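PDB 5MU5: DUF115 domain-containing protein from Magnetospirillum magneticum AMB-1, which is probably a Maf-type flagellin glycosyltransferase, adding sugars to flagellin and taking part in the formation of bacterial flagella. Local coordinates for residues V90-L102 and T597-V609. Sequence-based numbering, arbitrary orientation.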
ATOM      1  N   VAL A  90     -11.540  -2.978   8.988  1.00 63.22           N
ATOM      2  CA  VAL A  90     -12.209  -2.097   9.978  1.00 61.67           C
ATOM      3  C   VAL A  90     -11.832  -2.447  11.446  1.00 65.21           C
ATOM      4  O   VAL A  90     -11.828  -3.617  11.869  1.00 68.83           O
ATOM      5  CB  VAL A  90     -13.760  -2.089   9.789  1.00 61.83           C
ATOM      6  CG1 VAL A  90     -14.462  -1.197  10.817  1.00 56.68           C
ATOM      7  CG2 VAL A  90     -14.117  -1.630   8.373  1.00 63.84           C
ATOM      8  N   ASP A  91     -11.519  -1.406  12.211  1.00 61.47           N
ATOM      9  CA  ASP A  91     -11.097  -1.544  13.591  1.00 55.33           C
ATOM     10  C   ASP A  91     -12.250  -1.213  14.517  1.00 50.07           C
ATOM     11  O   ASP A  91     -13.275  -0.712  14.085  1.00 49.32           O
ATOM     12  CB  ASP A  91      -9.937  -0.593  13.866  1.00 59.48           C
ATOM     13  CG  ASP A  91     -10.313   0.874  13.680  1.00 58.34           C
ATOM     14  OD1 ASP A  91      -9.689   1.747  14.300  1.00 59.66           O
ATOM     15  OD2 ASP A  91     -11.240   1.148  12.905  1.00 69.49           O
ATOM     16  N   LEU A  92     -12.056  -1.467  15.801  1.00 47.95           N
ATOM     17  CA  LEU A  92     -13.105  -1.275  16.816  1.00 51.90           C
ATOM     18  C   LEU A  92     -13.647   0.160  16.869  1.00 48.94           C
ATOM     19  O   LEU A  92     -14.827   0.385  17.095  1.00 48.72           O
ATOM     20  CB  LEU A  92     -12.568  -1.643  18.199  1.00 52.73           C
ATOM     21  CG  LEU A  92     -11.975  -3.048  18.319  1.00 57.35           C
ATOM     22  CD1 LEU A  92     -11.300  -3.206  19.675  1.00 61.47           C
ATOM     23  CD2 LEU A  92     -13.043  -4.112  18.083  1.00 57.28           C
ATOM     24  N   ILE A  93     -12.780   1.129  16.650  1.00 44.93           N
ATOM     25  CA  ILE A  93     -13.199   2.505  16.719  1.00 44.26           C
ATOM     26  C   ILE A  93     -14.152   2.873  15.586  1.00 42.13           C
ATOM     27  O   ILE A  93     -15.163   3.517  15.808  1.00 42.14           O
ATOM     28  CB  ILE A  93     -11.984   3.422  16.784  1.00 45.17           C
ATOM     29  CG1 ILE A  93     -11.280   3.166  18.120  1.00 49.24           C
ATOM     30  CG2 ILE A  93     -12.412   4.872  16.660  1.00 45.94           C
ATOM     31  CD1 ILE A  93      -9.980   3.897  18.292  1.00 51.27           C
ATOM     32  N   VAL A  94     -13.841   2.442  14.380  1.00 41.88           N
ATOM     33  CA  VAL A  94     -14.692   2.727  13.253  1.00 43.68           C
ATOM     34  C   VAL A  94     -15.967   1.922  13.360  1.00 44.45           C
ATOM     35  O   VAL A  94     -17.016   2.402  12.993  1.00 44.90           O
ATOM     36  CB  VAL A  94     -13.975   2.460  11.923  1.00 43.36           C
ATOM     37  CG1 VAL A  94     -14.936   2.619  10.742  1.00 43.89           C
ATOM     38  CG2 VAL A  94     -12.820   3.429  11.781  1.00 45.27           C
ATOM     39  N   LYS A  95     -15.868   0.712  13.897  1.00 46.99           N
ATOM     40  CA  LYS A  95     -17.009  -0.165  14.049  1.00 48.64           C
ATOM     41  C   LYS A  95     -18.066   0.519  14.911  1.00 47.18           C
ATOM     42  O   LYS A  95     -19.241   0.561  14.556  1.00 47.79           O
ATOM     43  CB  LYS A  95     -16.544  -1.469  14.687  1.00 54.53           C
ATOM     44  CG  LYS A  95     -17.560  -2.593  14.671  1.00 61.44           C
ATOM     45  CD  LYS A  95     -17.192  -3.666  15.691  1.00 66.49           C
ATOM     46  CE  LYS A  95     -18.270  -4.732  15.791  1.00 71.11           C
ATOM     47  NZ  LYS A  95     -18.142  -5.473  17.075  1.00 74.93           N
ATOM     48  N   ARG A  96     -17.628   1.064  16.040  1.00 47.61           N
ATOM     49  CA  ARG A  96     -18.492   1.786  16.969  1.00 48.55           C
ATOM     50  C   ARG A  96     -19.113   3.020  16.297  1.00 45.07           C
ATOM     51  O   ARG A  96     -20.292   3.311  16.442  1.00 46.08           O
ATOM     52  CB  ARG A  96     -17.671   2.250  18.175  1.00 51.35           C
ATOM     53  CG  ARG A  96     -18.495   2.771  19.329  1.00 57.20           C
ATOM     54  CD  ARG A  96     -19.048   1.584  20.105  1.00 64.81           C
ATOM     55  NE  ARG A  96     -20.318   1.867  20.747  1.00 69.54           N
ATOM     56  CZ  ARG A  96     -21.019   0.979  21.445  1.00 74.52           C
ATOM     57  NH1 ARG A  96     -20.580  -0.265  21.592  1.00 77.59           N
ATOM     58  NH2 ARG A  96     -22.174   1.334  21.991  1.00 79.38           N
ATOM     59  N   PHE A  97     -18.286   3.760  15.583  1.00 41.18           N
ATOM     60  CA  PHE A  97     -18.739   4.937  14.886  1.00 40.55           C
ATOM     61  C   PHE A  97     -19.843   4.568  13.896  1.00 39.38           C
ATOM     62  O   PHE A  97     -20.894   5.217  13.858  1.00 36.60           O
ATOM     63  CB  PHE A  97     -17.566   5.609  14.150  1.00 37.42           C
ATOM     64  CG  PHE A  97     -17.985   6.697  13.199  1.00 36.12           C
ATOM     65  CD1 PHE A  97     -18.430   7.921  13.671  1.00 38.64           C
ATOM     66  CD2 PHE A  97     -17.923   6.503  11.834  1.00 36.36           C
ATOM     67  CE1 PHE A  97     -18.808   8.932  12.797  1.00 38.05           C
ATOM     68  CE2 PHE A  97     -18.304   7.496  10.953  1.00 36.85           C
ATOM     69  CZ  PHE A  97     -18.751   8.713  11.436  1.00 37.30           C
ATOM     70  N   LEU A  98     -19.572   3.553  13.081  1.00 38.97           N
ATOM     71  CA  LEU A  98     -20.487   3.158  12.021  1.00 41.78           C
ATOM     72  C   LEU A  98     -21.769   2.660  12.633  1.00 40.60           C
ATOM     73  O   LEU A  98     -22.859   3.040  12.223  1.00 38.96           O
ATOM     74  CB  LEU A  98     -19.883   2.068  11.126  1.00 43.51           C
ATOM     75  CG  LEU A  98     -20.808   1.523  10.022  1.00 44.16           C
ATOM     76  CD1 LEU A  98     -21.303   2.641   9.124  1.00 45.09           C
ATOM     77  CD2 LEU A  98     -20.101   0.479   9.179  1.00 44.24           C
ATOM     78  N   TYR A  99     -21.638   1.819  13.643  1.00 41.90           N
ATOM     79  CA  TYR A  99     -22.831   1.303  14.319  1.00 43.58           C
ATOM     80  C   TYR A  99     -23.707   2.472  14.812  1.00 43.63           C
ATOM     81  O   TYR A  99     -24.940   2.463  14.601  1.00 44.71           O
ATOM     82  CB  TYR A  99     -22.441   0.366  15.475  1.00 44.40           C
ATOM     83  CG  TYR A  99     -23.617  -0.234  16.194  1.00 48.39           C
ATOM     84  CD1 TYR A  99     -24.195   0.416  17.278  1.00 49.00           C
ATOM     85  CD2 TYR A  99     -24.158  -1.453  15.789  1.00 50.41           C
ATOM     86  CE1 TYR A  99     -25.279  -0.124  17.931  1.00 52.29           C
ATOM     87  CE2 TYR A  99     -25.244  -2.003  16.445  1.00 51.81           C
ATOM     88  CZ  TYR A  99     -25.799  -1.329  17.513  1.00 54.28           C
ATOM     89  OH  TYR A  99     -26.878  -1.853  18.184  1.00 61.90           O
ATOM     90  N   ASN A 100     -23.082   3.493  15.415  1.00 40.28           N
ATOM     91  CA  ASN A 100     -23.862   4.592  15.985  1.00 41.88           C
ATOM     92  C   ASN A 100     -24.560   5.460  14.973  1.00 40.46           C
ATOM     93  O   ASN A 100     -25.717   5.808  15.176  1.00 40.01           O
ATOM     94  CB  ASN A 100     -23.034   5.482  16.906  1.00 42.68           C
ATOM     95  CG  ASN A 100     -22.673   4.799  18.210  1.00 42.91           C
ATOM     96  OD1 ASN A 100     -23.031   3.654  18.456  1.00 44.91           O
ATOM     97  ND2 ASN A 100     -21.933   5.496  19.037  1.00 43.36           N
ATOM     98  N   ILE A 101     -23.881   5.824  13.889  1.00 39.97           N
ATOM     99  CA  ILE A 101     -24.534   6.663  12.912  1.00 39.71           C
ATOM    100  C   ILE A 101     -25.727   5.938  12.301  1.00 41.18           C
ATOM    101  O   ILE A 101     -26.763   6.540  12.079  1.00 41.68           O
ATOM    102  CB  ILE A 101     -23.590   7.222  11.813  1.00 40.44           C
ATOM    103  CG1 ILE A 101     -23.079   6.122  10.867  1.00 42.46           C
ATOM    104  CG2 ILE A 101     -22.482   8.056  12.452  1.00 39.86           C
ATOM    105  CD1 ILE A 101     -22.242   6.654   9.725  1.00 42.14           C
ATOM    106  N   LEU A 102     -25.594   4.644  12.052  1.00 42.53           N
ATOM    107  CA  LEU A 102     -26.687   3.890  11.443  1.00 43.93           C
ATOM    108  C   LEU A 102     -27.852   3.675  12.377  1.00 44.83           C
ATOM    109  O   LEU A 102     -29.019   3.797  11.966  1.00 47.46           O
ATOM    110  CB  LEU A 102     -26.186   2.540  10.943  1.00 42.96           C
ATOM    111  CG  LEU A 102     -25.172   2.658   9.822  1.00 41.53           C
ATOM    112  CD1 LEU A 102     -24.763   1.249   9.435  1.00 41.42           C
ATOM    113  CD2 LEU A 102     -25.746   3.421   8.634  1.00 41.85           C
ATOM    114  N   THR A 597      -7.673   5.197  10.977  1.00 40.11           N
ATOM    115  CA  THR A 597      -8.923   5.171  11.673  1.00 40.81           C
ATOM    116  C   THR A 597      -9.854   6.266  11.156  1.00 43.01           C
ATOM    117  O   THR A 597     -10.977   5.960  10.718  1.00 42.13           O
ATOM    118  CB  THR A 597      -8.662   5.222  13.168  1.00 41.63           C
ATOM    119  OG1 THR A 597      -7.930   4.032  13.527  1.00 40.83           O
ATOM    120  CG2 THR A 597      -9.969   5.290  13.959  1.00 42.27           C
ATOM    121  N   LEU A 598      -9.384   7.513  11.133  1.00 41.68           N
ATOM    122  CA  LEU A 598     -10.214   8.626  10.632  1.00 43.24           C
ATOM    123  C   LEU A 598     -10.659   8.494   9.156  1.00 43.58           C
ATOM    124  O   LEU A 598     -11.805   8.825   8.818  1.00 39.76           O
ATOM    125  CB  LEU A 598      -9.517   9.967  10.840  1.00 45.87           C
ATOM    126  CG  LEU A 598      -9.174  10.334  12.288  1.00 48.65           C
ATOM    127  CD1 LEU A 598      -8.541  11.709  12.327  1.00 51.03           C
ATOM    128  CD2 LEU A 598     -10.386  10.284  13.202  1.00 49.91           C
ATOM    129  N   MET A 599      -9.775   8.006   8.286  1.00 42.59           N
ATOM    130  CA  MET A 599     -10.115   7.842   6.871  1.00 46.38           C
ATOM    131  C   MET A 599     -11.121   6.725   6.643  1.00 45.72           C
ATOM    132  O   MET A 599     -11.940   6.802   5.737  1.00 46.64           O
ATOM    133  CB  MET A 599      -8.877   7.600   6.000  1.00 50.98           C
ATOM    134  CG  MET A 599      -8.022   8.837   5.726  1.00 57.26           C
ATOM    135  SD  MET A 599      -8.851  10.152   4.792  1.00 66.66           S
ATOM    136  CE  MET A 599      -9.571  11.129   6.101  1.00 68.42           C
ATOM    137  N   MET A 600     -11.062   5.689   7.452  1.00 42.55           N
ATOM    138  CA  MET A 600     -12.041   4.648   7.353  1.00 45.82           C
ATOM    139  C   MET A 600     -13.392   5.123   7.850  1.00 42.56           C
ATOM    140  O   MET A 600     -14.424   4.735   7.275  1.00 38.50           O
ATOM    141  CB  MET A 600     -11.594   3.436   8.134  1.00 53.13           C
ATOM    142  CG  MET A 600     -10.414   2.804   7.450  1.00 64.60           C
ATOM    143  SD  MET A 600     -10.824   2.407   5.742  1.00 77.42           S
ATOM    144  CE  MET A 600     -11.879   0.977   6.074  1.00 77.09           C
ATOM    145  N   ALA A 601     -13.394   5.940   8.909  1.00 37.95           N
ATOM    146  CA  ALA A 601     -14.633   6.535   9.370  1.00 37.47           C
ATOM    147  C   ALA A 601     -15.234   7.393   8.254  1.00 37.57           C
ATOM    148  O   ALA A 601     -16.416   7.310   7.986  1.00 40.43           O
ATOM    149  CB  ALA A 601     -14.408   7.344  10.624  1.00 36.82           C
ATOM    150  N   ALA A 602     -14.403   8.167   7.566  1.00 38.96           N
ATOM    151  CA  ALA A 602     -14.870   9.017   6.459  1.00 40.28           C
ATOM    152  C   ALA A 602     -15.430   8.219   5.320  1.00 40.45           C
ATOM    153  O   ALA A 602     -16.409   8.624   4.708  1.00 39.77           O
ATOM    154  CB  ALA A 602     -13.768   9.920   5.951  1.00 40.34           C
ATOM    155  N   MET A 603     -14.813   7.089   5.043  1.00 40.36           N
ATOM    156  CA  MET A 603     -15.279   6.219   3.993  1.00 42.68           C
ATOM    157  C   MET A 603     -16.676   5.703   4.312  1.00 43.63           C
ATOM    158  O   MET A 603     -17.543   5.640   3.410  1.00 42.05           O
ATOM    159  CB  MET A 603     -14.353   5.033   3.865  1.00 47.10           C
ATOM    160  CG  MET A 603     -14.678   4.184   2.658  1.00 54.63           C
ATOM    161  SD  MET A 603     -14.090   2.522   2.920  1.00 69.77           S
ATOM    162  CE  MET A 603     -15.425   1.985   3.994  1.00 67.22           C
ATOM    163  N   CYS A 604     -16.871   5.311   5.578  1.00 41.48           N
ATOM    164  CA  CYS A 604     -18.162   4.815   6.086  1.00 42.30           C
ATOM    165  C   CYS A 604     -19.252   5.869   5.991  1.00 39.97           C
ATOM    166  O   CYS A 604     -20.276   5.636   5.363  1.00 37.66           O
ATOM    167  CB  CYS A 604     -18.036   4.321   7.538  1.00 44.28           C
ATOM    168  SG  CYS A 604     -17.015   2.815   7.671  1.00 50.87           S
ATOM    169  N   TYR A 605     -19.039   7.049   6.559  1.00 40.49           N
ATOM    170  CA  TYR A 605     -20.094   8.034   6.463  1.00 41.69           C
ATOM    171  C   TYR A 605     -20.336   8.511   5.023  1.00 42.82           C
ATOM    172  O   TYR A 605     -21.462   8.772   4.645  1.00 45.33           O
ATOM    173  CB  TYR A 605     -19.917   9.184   7.453  1.00 43.26           C
ATOM    174  CG  TYR A 605     -18.783  10.151   7.246  1.00 45.47           C
ATOM    175  CD1 TYR A 605     -18.788  11.081   6.197  1.00 43.25           C
ATOM    176  CD2 TYR A 605     -17.743  10.200   8.168  1.00 49.54           C
ATOM    177  CE1 TYR A 605     -17.750  11.989   6.052  1.00 47.55           C
ATOM    178  CE2 TYR A 605     -16.716  11.114   8.037  1.00 53.16           C
ATOM    179  CZ  TYR A 605     -16.727  12.005   6.975  1.00 50.28           C
ATOM    180  OH  TYR A 605     -15.711  12.915   6.813  1.00 60.14           O
ATOM    181  N   ASP A 606     -19.293   8.571   4.211  1.00 42.80           N
ATOM    182  CA  ASP A 606     -19.432   9.045   2.846  1.00 43.29           C
ATOM    183  C   ASP A 606     -20.335   8.110   2.042  1.00 43.44           C
ATOM    184  O   ASP A 606     -21.151   8.552   1.226  1.00 42.11           O
ATOM    185  CB  ASP A 606     -18.067   9.172   2.175  1.00 42.68           C
ATOM    186  CG  ASP A 606     -18.183   9.470   0.699  1.00 50.38           C
ATOM    187  OD1 ASP A 606     -18.499  10.636   0.330  1.00 49.95           O
ATOM    188  OD2 ASP A 606     -17.984   8.517  -0.109  1.00 54.17           O
ATOM    189  N   TYR A 607     -20.181   6.814   2.281  1.00 42.18           N
ATOM    190  CA  TYR A 607     -20.982   5.823   1.618  1.00 40.88           C
ATOM    191  C   TYR A 607     -22.457   6.021   1.982  1.00 40.89           C
ATOM    192  O   TYR A 607     -23.325   6.066   1.105  1.00 38.68           O
ATOM    193  CB  TYR A 607     -20.521   4.406   1.994  1.00 42.18           C
ATOM    194  CG  TYR A 607     -21.339   3.329   1.322  1.00 44.06           C
ATOM    195  CD1 TYR A 607     -20.990   2.844   0.071  1.00 45.67           C
ATOM    196  CD2 TYR A 607     -22.481   2.832   1.924  1.00 45.27           C
ATOM    197  CE1 TYR A 607     -21.758   1.873  -0.559  1.00 50.54           C
ATOM    198  CE2 TYR A 607     -23.251   1.864   1.315  1.00 49.60           C
ATOM    199  CZ  TYR A 607     -22.885   1.380   0.072  1.00 52.36           C
ATOM    200  OH  TYR A 607     -23.670   0.417  -0.534  1.00 57.93           O
ATOM    201  N   TYR A 608     -22.740   6.163   3.268  1.00 40.48           N
ATOM    202  CA  TYR A 608     -24.138   6.219   3.704  1.00 41.40           C
ATOM    203  C   TYR A 608     -24.853   7.553   3.478  1.00 41.18           C
ATOM    204  O   TYR A 608     -26.057   7.547   3.192  1.00 40.89           O
ATOM    205  CB  TYR A 608     -24.287   5.700   5.137  1.00 40.79           C
ATOM    206  CG  TYR A 608     -24.041   4.197   5.225  1.00 41.94           C
ATOM    207  CD1 TYR A 608     -24.977   3.301   4.730  1.00 44.38           C
ATOM    208  CD2 TYR A 608     -22.874   3.677   5.793  1.00 41.00           C
ATOM    209  CE1 TYR A 608     -24.770   1.930   4.805  1.00 46.33           C
ATOM    210  CE2 TYR A 608     -22.657   2.316   5.862  1.00 41.42           C
ATOM    211  CZ  TYR A 608     -23.609   1.448   5.369  1.00 45.84           C
ATOM    212  OH  TYR A 608     -23.427   0.089   5.420  1.00 49.01           O
ATOM    213  N   VAL A 609     -24.146   8.687   3.566  1.00 39.67           N
ATOM    214  CA  VAL A 609     -24.825   9.973   3.332  1.00 43.11           C
ATOM    215  C   VAL A 609     -25.392  10.138   1.916  1.00 43.11           C
ATOM    216  O   VAL A 609     -26.407  10.811   1.734  1.00 43.68           O
ATOM    217  CB  VAL A 609     -23.963  11.229   3.604  1.00 46.72           C
ATOM    218  CG1 VAL A 609     -23.689  11.366   5.063  1.00 51.35           C
ATOM    219  CG2 VAL A 609     -22.676  11.215   2.804  1.00 47.25           C
TER
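Val-94 and Ala-601 bring helices 92-102 and 597-609 to their closest backbone approach, CA to CA 5.4 Å, and from there the two, running the same way with axes crossing at -27°, spread apart toward Leu-102 and Tyr-608. The single methyl of Ala-601 and the short side chains of Thr-597 and Cys-604 suit the narrow end, where Val-94 is a knob in the hole they line; Met-600 adds a wall, its CB against Val-94 CG2. That CG2, turned beside its own backbone N, rests 3.3 Å from Thr-597 O, while the CG1 branch, anti to the backbone N, reaches farther along the same helix, 3.7 Å from Cys-604 SG. At the N-terminal end Asp-91 joins two tasks. As N-cap it takes the Val-94 N-H on OD2, and its OD1 receives the Thr-597 hydroxyl, OG1 to OD1 3.0 Å; the two donors approach from opposite faces of the carboxylate, each well out of its plane. Thr-597 OG1 in turn accepts from Leu-242 N, so this hydroxyl ties the helix start to the backbone at Leu-242. With an alanine here, Val-94 N would probably lose its cap and the Thr-597 hydroxyl its carboxylate acceptor. Farther along, Phe-97 lays its CD2-CE2 side on the methyl of Ala-601 and brings CZ to the edge of the Tyr-605 ring, 3.7 Å from CD2. Bulk fills the widening gap: Leu-102 CD2 sits 3.9 Å from the centroid of the Tyr-608 ring, a CH-pi contact over its face, and Leu-98 CD1 comes obliquely to CE2 of that ring at 3.5 Å. A single knob within an apolar interface between roughly parallel helices is packing of the kind found in helical bundles; here an N-terminal helix packs against one from the Maf helical bundle domain.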